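PDB 4LKS: glycosyl hydrolase, family 31/fibronectin type III domain protein from Clostridium perfringens, which probably attaches a family 31 glycoside hydrolase to galactose-containing glycans through this galactose-binding, calcium-carrying carbohydrate-binding module. Local coordinates for residues 29-34 against 50-55. Sequence-based numbering, arbitrary orientation.
Sequences IYATSE and TIWHSA. With CA (calcium ion), chain C; GAL (beta-D-galactopyranose), chain D.
Glu-34 and Ser-54 are the nearest CA pair, 4.4 Å apart, just past the end of strand 26-31 and of strand 52-53, edge strands of the two sheets of this beta-sandwich; CA of Glu-34 also makes a C-H...O contact with His-53 O. The indole of Trp-52 swings across to the first segment because its CG lies anti to the backbone N (chi1 164°). Its NE1 donates to the carbonyl O of Ser-33 at 2.9 Å, the acceptor lying close to the ring plane. Near the same edge lies CG of Glu-34, while CB of Ala-31 approaches obliquely, 3.9 Å from Trp-52 CE2. A second, nearly linear bond (173°) has the same direction, from backbone N of Ala-55 to Ser-33 OG. The carboxylate of Glu-34 turns elsewhere, to backbone N of Lys-40. On the second segment, His-53 ND1 donates in plane to a lone pair of Ser-54 O at 2.7 Å, which fixes the imidazole's rotation and presents NE2 to galactose O4, also 2.7 Å away. Ser-33 thus accepts from both Trp-52 and Ala-55, bracketing the sugar-binding His-53 and its partner Ser-54, so the contact is consistent with a second-shell role in positioning the galactose site.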
loop_
_atom_site.group_PDB
_atom_site.type_symbol
_atom_site.label_atom_id
_atom_site.label_comp_id
_atom_site.label_asym_id
_atom_site.label_seq_id
_atom_site.Cartn_x
_atom_site.Cartn_y
_atom_site.Cartn_z
ATOM N N ILE A 29 -5.686 10.168 2.541
ATOM C CA ILE A 29 -5.658 11.580 2.914
ATOM C C ILE A 29 -4.368 12.291 2.538
ATOM O O ILE A 29 -4.310 13.520 2.549
ATOM C CB ILE A 29 -5.954 11.795 4.411
ATOM C CG1 ILE A 29 -4.896 11.116 5.283
ATOM C CG2 ILE A 29 -7.359 11.317 4.758
ATOM C CD1 ILE A 29 -4.881 11.648 6.706
ATOM N N TYR A 30 -3.336 11.531 2.189
ATOM C CA TYR A 30 -2.055 12.123 1.815
ATOM C C TYR A 30 -1.210 11.144 1.015
ATOM O O TYR A 30 -1.260 9.939 1.243
ATOM C CB TYR A 30 -1.290 12.553 3.076
ATOM C CG TYR A 30 0.122 13.006 2.811
ATOM C CD1 TYR A 30 0.406 14.323 2.477
ATOM C CD2 TYR A 30 1.175 12.109 2.889
ATOM C CE1 TYR A 30 1.710 14.723 2.228
ATOM C CE2 TYR A 30 2.468 12.494 2.639
ATOM C CZ TYR A 30 2.733 13.798 2.315
ATOM O OH TYR A 30 4.034 14.173 2.072
ATOM N N ALA A 31 -0.426 11.661 0.078
ATOM C CA ALA A 31 0.645 10.898 -0.532
ATOM C C ALA A 31 1.774 11.849 -0.876
ATOM O O ALA A 31 1.540 13.035 -1.111
ATOM C CB ALA A 31 0.163 10.171 -1.784
ATOM N N THR A 32 2.989 11.322 -0.916
ATOM C CA THR A 32 4.164 12.148 -1.191
ATOM C C THR A 32 4.004 12.873 -2.522
ATOM O O THR A 32 4.314 14.070 -2.649
ATOM C CB THR A 32 5.408 11.289 -1.265
ATOM O OG1 THR A 32 5.498 10.467 -0.091
ATOM C CG2 THR A 32 6.643 12.165 -1.369
ATOM N N SER A 33 3.514 12.142 -3.514
ATOM C CA SER A 33 3.271 12.710 -4.826
ATOM C C SER A 33 2.282 11.832 -5.572
ATOM O O SER A 33 1.994 10.705 -5.142
ATOM C CB SER A 33 4.576 12.847 -5.604
ATOM O OG SER A 33 5.201 11.600 -5.827
ATOM N N GLU A 34 1.765 12.355 -6.680
ATOM C CA GLU A 34 0.801 11.658 -7.518
ATOM C C GLU A 34 1.120 12.019 -8.965
ATOM O O GLU A 34 1.461 13.163 -9.260
ATOM C CB GLU A 34 -0.626 12.100 -7.179
ATOM C CG GLU A 34 -1.080 11.783 -5.753
ATOM C CD GLU A 34 -2.276 12.611 -5.336
ATOM O OE1 GLU A 34 -2.096 13.817 -5.054
ATOM O OE2 GLU A 34 -3.402 12.073 -5.309
ATOM N N THR A 50 -7.768 0.764 -11.015
ATOM C CA THR A 50 -7.289 2.114 -10.770
ATOM C C THR A 50 -6.076 2.031 -9.854
ATOM O O THR A 50 -5.982 1.136 -9.015
ATOM C CB THR A 50 -8.362 2.981 -10.100
ATOM O OG1 THR A 50 -8.717 2.395 -8.846
ATOM C CG2 THR A 50 -9.619 3.082 -10.986
ATOM N N ILE A 51 -5.144 2.962 -10.008
ATOM C CA ILE A 51 -3.952 2.946 -9.171
ATOM C C ILE A 51 -3.586 4.314 -8.649
ATOM O O ILE A 51 -3.882 5.334 -9.277
ATOM C CB ILE A 51 -2.714 2.401 -9.913
ATOM C CG1 ILE A 51 -2.324 3.316 -11.078
ATOM C CG2 ILE A 51 -2.948 0.969 -10.388
ATOM C CD1 ILE A 51 -1.022 2.916 -11.749
ATOM N N TRP A 52 -2.962 4.332 -7.478
ATOM C CA TRP A 52 -2.138 5.472 -7.092
ATOM C C TRP A 52 -0.759 5.235 -7.690
ATOM O O TRP A 52 -0.261 4.106 -7.660
ATOM C CB TRP A 52 -2.030 5.579 -5.567
ATOM C CG TRP A 52 -0.903 6.482 -5.141
ATOM C CD1 TRP A 52 -0.758 7.805 -5.445
ATOM C CD2 TRP A 52 0.236 6.126 -4.344
ATOM N NE1 TRP A 52 0.400 8.296 -4.894
ATOM C CE2 TRP A 52 1.027 7.290 -4.208
ATOM C CE3 TRP A 52 0.664 4.943 -3.730
ATOM C CZ2 TRP A 52 2.227 7.304 -3.481
ATOM C CZ3 TRP A 52 1.860 4.959 -2.998
ATOM C CH2 TRP A 52 2.621 6.133 -2.885
ATOM N N HIS A 53 -0.148 6.284 -8.238
ATOM C CA HIS A 53 1.209 6.208 -8.766
ATOM C C HIS A 53 1.918 7.490 -8.365
ATOM O O HIS A 53 1.369 8.581 -8.526
ATOM C CB HIS A 53 1.164 6.085 -10.298
ATOM C CG HIS A 53 2.442 5.621 -10.931
ATOM N ND1 HIS A 53 3.624 6.326 -10.855
ATOM C CD2 HIS A 53 2.703 4.538 -11.709
ATOM C CE1 HIS A 53 4.564 5.689 -11.535
ATOM N NE2 HIS A 53 4.026 4.606 -12.068
ATOM N N SER A 54 3.118 7.362 -7.808
ATOM C CA SER A 54 3.873 8.534 -7.392
ATOM C C SER A 54 4.516 9.187 -8.621
ATOM O O SER A 54 4.537 8.601 -9.714
ATOM C CB SER A 54 4.915 8.166 -6.313
ATOM O OG SER A 54 5.932 7.306 -6.797
ATOM N N ALA A 55 5.027 10.397 -8.443
ATOM C CA ALA A 55 5.610 11.149 -9.560
ATOM C C ALA A 55 6.843 10.448 -10.120
ATOM O O ALA A 55 7.570 9.770 -9.393
ATOM C CB ALA A 55 5.934 12.574 -9.130
HETATM CA CA CA C . -7.713 0.997 -7.097
HETATM C C1 GAL D . 4.575 4.683 -18.090
HETATM C C2 GAL D . 3.346 4.350 -17.221
HETATM C C3 GAL D . 3.190 5.369 -16.102
HETATM C C4 GAL D . 4.485 5.413 -15.273
HETATM C C5 GAL D . 5.643 5.746 -16.192
HETATM C C6 GAL D . 7.007 5.709 -15.500
HETATM O O1 GAL D . 4.796 3.683 -19.048
HETATM O O2 GAL D . 2.126 4.352 -17.972
HETATM O O3 GAL D . 2.123 4.997 -15.234
HETATM O O4 GAL D . 4.725 4.138 -14.682
HETATM O O5 GAL D . 5.738 4.782 -17.268
HETATM O O6 GAL D . 8.050 6.092 -16.389
#